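Local structure of 6-phosphogluconate dehydrogenase (Decarboxylating) (Geobacter metallireducens, 4E21) at residues B[113-123]-B[203-211]. The protein probably catalyses the NADP-dependent oxidative decarboxylation of 6-phosphogluconate in the pentose phosphate pathway. Residues are numbered along the deposited sequence; the frame is centred on the assembly and turned at random.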
loop_
_atom_site.group_PDB
_atom_site.type_symbol
_atom_site.label_atom_id
_atom_site.label_comp_id
_atom_site.label_asym_id
_atom_site.label_seq_id
_atom_site.Cartn_x
_atom_site.Cartn_y
_atom_site.Cartn_z
ATOM N N ASP B 113 17.037 -27.702 14.467
ATOM C CA ASP B 113 15.925 -27.592 13.508
ATOM C C ASP B 113 16.293 -26.541 12.461
ATOM O O ASP B 113 16.390 -25.342 12.754
ATOM C CB ASP B 113 14.628 -27.209 14.206
ATOM C CG ASP B 113 13.463 -27.050 13.236
ATOM O OD1 ASP B 113 13.600 -27.419 12.056
ATOM O OD2 ASP B 113 12.398 -26.561 13.666
ATOM N N GLY B 114 16.550 -27.009 11.252
ATOM C CA GLY B 114 17.031 -26.164 10.188
ATOM C C GLY B 114 15.947 -25.859 9.180
ATOM O O GLY B 114 16.198 -25.195 8.185
ATOM N N GLY B 115 14.736 -26.332 9.442
ATOM C CA GLY B 115 13.635 -26.116 8.522
ATOM C C GLY B 115 12.942 -24.787 8.756
ATOM O O GLY B 115 13.468 -23.906 9.438
ATOM N N ASN B 116 11.744 -24.660 8.194
ATOM C CA ASN B 116 10.945 -23.448 8.297
ATOM C C ASN B 116 9.943 -23.490 9.442
ATOM O O ASN B 116 8.740 -23.504 9.227
ATOM C CB ASN B 116 10.220 -23.226 6.976
ATOM C CG ASN B 116 11.181 -23.069 5.822
ATOM O OD1 ASN B 116 12.014 -22.160 5.823
ATOM N ND2 ASN B 116 11.084 -23.957 4.830
ATOM N N SER B 117 10.451 -23.531 10.666
ATOM C CA SER B 117 9.602 -23.492 11.840
ATOM C C SER B 117 9.395 -22.041 12.233
ATOM O O SER B 117 10.251 -21.199 11.959
ATOM C CB SER B 117 10.265 -24.262 12.990
ATOM O OG SER B 117 10.075 -25.659 12.832
ATOM N N HIS B 118 8.262 -21.747 12.863
ATOM C CA HIS B 118 8.033 -20.427 13.412
ATOM C C HIS B 118 8.776 -20.277 14.749
ATOM O O HIS B 118 8.712 -21.156 15.607
ATOM C CB HIS B 118 6.542 -20.159 13.588
ATOM C CG HIS B 118 6.243 -18.764 14.038
ATOM N ND1 HIS B 118 6.119 -18.420 15.367
ATOM C CD2 HIS B 118 6.099 -17.613 13.335
ATOM C CE1 HIS B 118 5.875 -17.124 15.463
ATOM N NE2 HIS B 118 5.866 -16.609 14.245
ATOM N N TYR B 119 9.475 -19.168 14.932
ATOM C CA TYR B 119 10.336 -19.015 16.102
ATOM C C TYR B 119 9.637 -19.208 17.448
ATOM O O TYR B 119 10.262 -19.663 18.394
ATOM C CB TYR B 119 11.075 -17.674 16.078
ATOM C CG TYR B 119 10.236 -16.518 16.560
ATOM C CD1 TYR B 119 10.357 -16.046 17.863
ATOM C CD2 TYR B 119 9.315 -15.894 15.712
ATOM C CE1 TYR B 119 9.590 -14.979 18.311
ATOM C CE2 TYR B 119 8.534 -14.833 16.150
ATOM C CZ TYR B 119 8.680 -14.372 17.450
ATOM O OH TYR B 119 7.908 -13.313 17.902
ATOM N N GLN B 120 8.361 -18.869 17.557
ATOM C CA GLN B 120 7.668 -19.099 18.830
ATOM C C GLN B 120 7.636 -20.593 19.212
ATOM O O GLN B 120 7.663 -20.941 20.406
ATOM C CB GLN B 120 6.275 -18.467 18.855
ATOM C CG GLN B 120 6.332 -16.954 19.102
ATOM C CD GLN B 120 5.087 -16.177 18.635
ATOM O OE1 GLN B 120 3.976 -16.714 18.581
ATOM N NE2 GLN B 120 5.277 -14.896 18.318
ATOM N N ASP B 121 7.612 -21.463 18.201
ATOM C CA ASP B 121 7.717 -22.893 18.432
ATOM C C ASP B 121 9.132 -23.313 18.869
ATOM O O ASP B 121 9.273 -24.253 19.642
ATOM C CB ASP B 121 7.312 -23.697 17.190
ATOM C CG ASP B 121 5.837 -23.569 16.852
ATOM O OD1 ASP B 121 4.990 -23.609 17.769
ATOM O OD2 ASP B 121 5.524 -23.457 15.648
ATOM N N ASP B 122 10.175 -22.649 18.374
ATOM C CA ASP B 122 11.537 -22.945 18.841
ATOM C C ASP B 122 11.687 -22.623 20.320
ATOM O O ASP B 122 12.352 -23.355 21.074
ATOM C CB ASP B 122 12.570 -22.127 18.082
ATOM C CG ASP B 122 12.571 -22.413 16.597
ATOM O OD1 ASP B 122 12.514 -23.602 16.191
ATOM O OD2 ASP B 122 12.646 -21.437 15.836
ATOM N N ILE B 123 11.089 -21.506 20.732
ATOM C CA ILE B 123 11.127 -21.119 22.128
ATOM C C ILE B 123 10.518 -22.203 23.038
ATOM O O ILE B 123 11.111 -22.571 24.060
ATOM C CB ILE B 123 10.450 -19.775 22.372
ATOM C CG1 ILE B 123 11.268 -18.650 21.720
ATOM C CG2 ILE B 123 10.326 -19.517 23.867
ATOM C CD1 ILE B 123 10.551 -17.322 21.716
ATOM N N SER B 203 17.348 -18.874 21.858
ATOM C CA SER B 203 16.430 -19.717 21.113
ATOM C C SER B 203 15.360 -18.923 20.305
ATOM O O SER B 203 14.716 -17.996 20.826
ATOM C CB SER B 203 15.810 -20.743 22.081
ATOM O OG SER B 203 14.880 -21.578 21.423
ATOM N N GLY B 204 15.194 -19.289 19.033
ATOM C CA GLY B 204 14.214 -18.663 18.154
ATOM C C GLY B 204 14.790 -17.563 17.268
ATOM O O GLY B 204 14.194 -17.190 16.255
ATOM N N ALA B 205 15.957 -17.042 17.641
ATOM C CA ALA B 205 16.506 -15.850 17.005
ATOM C C ALA B 205 16.918 -16.112 15.554
ATOM O O ALA B 205 16.786 -15.217 14.694
ATOM C CB ALA B 205 17.674 -15.294 17.804
ATOM N N GLY B 206 17.425 -17.320 15.289
ATOM C CA GLY B 206 17.812 -17.712 13.946
ATOM C C GLY B 206 16.597 -17.739 13.021
ATOM O O GLY B 206 16.634 -17.189 11.922
ATOM N N HIS B 207 15.518 -18.389 13.469
ATOM C CA HIS B 207 14.295 -18.459 12.677
ATOM C C HIS B 207 13.602 -17.102 12.622
ATOM O O HIS B 207 12.947 -16.798 11.642
ATOM C CB HIS B 207 13.327 -19.523 13.201
ATOM C CG HIS B 207 13.716 -20.923 12.834
ATOM N ND1 HIS B 207 13.270 -22.027 13.524
ATOM C CD2 HIS B 207 14.513 -21.395 11.847
ATOM C CE1 HIS B 207 13.771 -23.120 12.981
ATOM N NE2 HIS B 207 14.533 -22.766 11.963
ATOM N N PHE B 208 13.752 -16.291 13.664
ATOM C CA PHE B 208 13.185 -14.945 13.637
ATOM C C PHE B 208 13.841 -14.123 12.517
ATOM O O PHE B 208 13.166 -13.481 11.709
ATOM C CB PHE B 208 13.357 -14.234 14.975
ATOM C CG PHE B 208 12.593 -12.936 15.077
ATOM C CD1 PHE B 208 13.034 -11.796 14.407
ATOM C CD2 PHE B 208 11.441 -12.851 15.847
ATOM C CE1 PHE B 208 12.332 -10.595 14.490
ATOM C CE2 PHE B 208 10.729 -11.645 15.939
ATOM C CZ PHE B 208 11.183 -10.514 15.253
ATOM N N VAL B 209 15.162 -14.164 12.460
ATOM C CA VAL B 209 15.870 -13.425 11.437
ATOM C C VAL B 209 15.645 -14.008 10.042
ATOM O O VAL B 209 15.556 -13.261 9.071
ATOM C CB VAL B 209 17.367 -13.273 11.760
ATOM C CG1 VAL B 209 18.106 -12.618 10.575
ATOM C CG2 VAL B 209 17.543 -12.436 13.040
ATOM N N LYS B 210 15.544 -15.327 9.925
ATOM C CA LYS B 210 15.314 -15.936 8.611
ATOM C C LYS B 210 13.930 -15.545 8.069
ATOM O O LYS B 210 13.748 -15.315 6.869
ATOM C CB LYS B 210 15.459 -17.466 8.691
ATOM C CG LYS B 210 14.751 -18.221 7.583
ATOM C CD LYS B 210 15.523 -18.168 6.289
ATOM C CE LYS B 210 14.671 -18.632 5.112
ATOM N NZ LYS B 210 14.239 -20.035 5.277
HETATM N N MSE B 211 12.959 -15.494 8.970
HETATM C CA MSE B 211 11.599 -15.072 8.648
HETATM C C MSE B 211 11.580 -13.683 7.958
HETATM O O MSE B 211 10.947 -13.503 6.913
HETATM C CB MSE B 211 10.769 -15.096 9.948
HETATM C CG MSE B 211 9.538 -14.238 9.992
HETATM SE SE MSE B 211 8.631 -14.285 11.748
HETATM C CE MSE B 211 9.683 -12.973 12.736
HETATM O O HOH W 1 15.450 -22.327 7.502
HETATM O O HOH W 2 10.978 -18.416 10.462
HETATM O O HOH W 3 10.016 -17.435 12.637
#
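Ser203 and Gly204 meet the first turn of helix 119-130 just where helix 205-232 begins. The backbone O of Ser203 lies 3.6 Å from Ile123 CG1 and also forms a hydrogen bond with Tyr258 OH of the second subunit. At Gly204, the N-cap residue, a side chain would run into Tyr119 O and Ile123 CG1, and its positive phi would in any case press a CB against the preceding carbonyl; without one, CA of Gly204 packs 3.8 Å from CB of Asp122. His207 makes the most extensive contact: its ND1 donates a very short, bent hydrogen bond, 2.5 Å to Asp122 OD2, with carboxylate and ring planes 37° apart. CG of His207 stands beside its own backbone N (chi1 -77°), which carries the ring in against the loop 114-118, Ser117 N lying over one face, while NE2 makes a weak hydrogen bond to Val139 O. Here the long helix of the C-terminal domain meets the Rossmann-type NAD-binding domain; the axes of the short segments 119-123 and 205-211 run antiparallel, 8.6 Å apart at closest approach. Phe208 drives its CD2 edge over the centre of the Tyr119 ring, a T-shaped stack with planes at 72°, and its own face receives CE of Met211. A leucine in place of Tyr119 would probably leave the Phe208 edge without its flat partner and Phe255 O of the second subunit without its hydroxyl mate. Lys210 turns NZ to Asn116 OD1 in a weak hydrogen bond, and Thr141 O and water 1 hold NZ weakly too. Selenomethionine Met211 sets SE obliquely beside both the His118 and Tyr119 rings, its CE 4.1 Å from Tyr119 CE2.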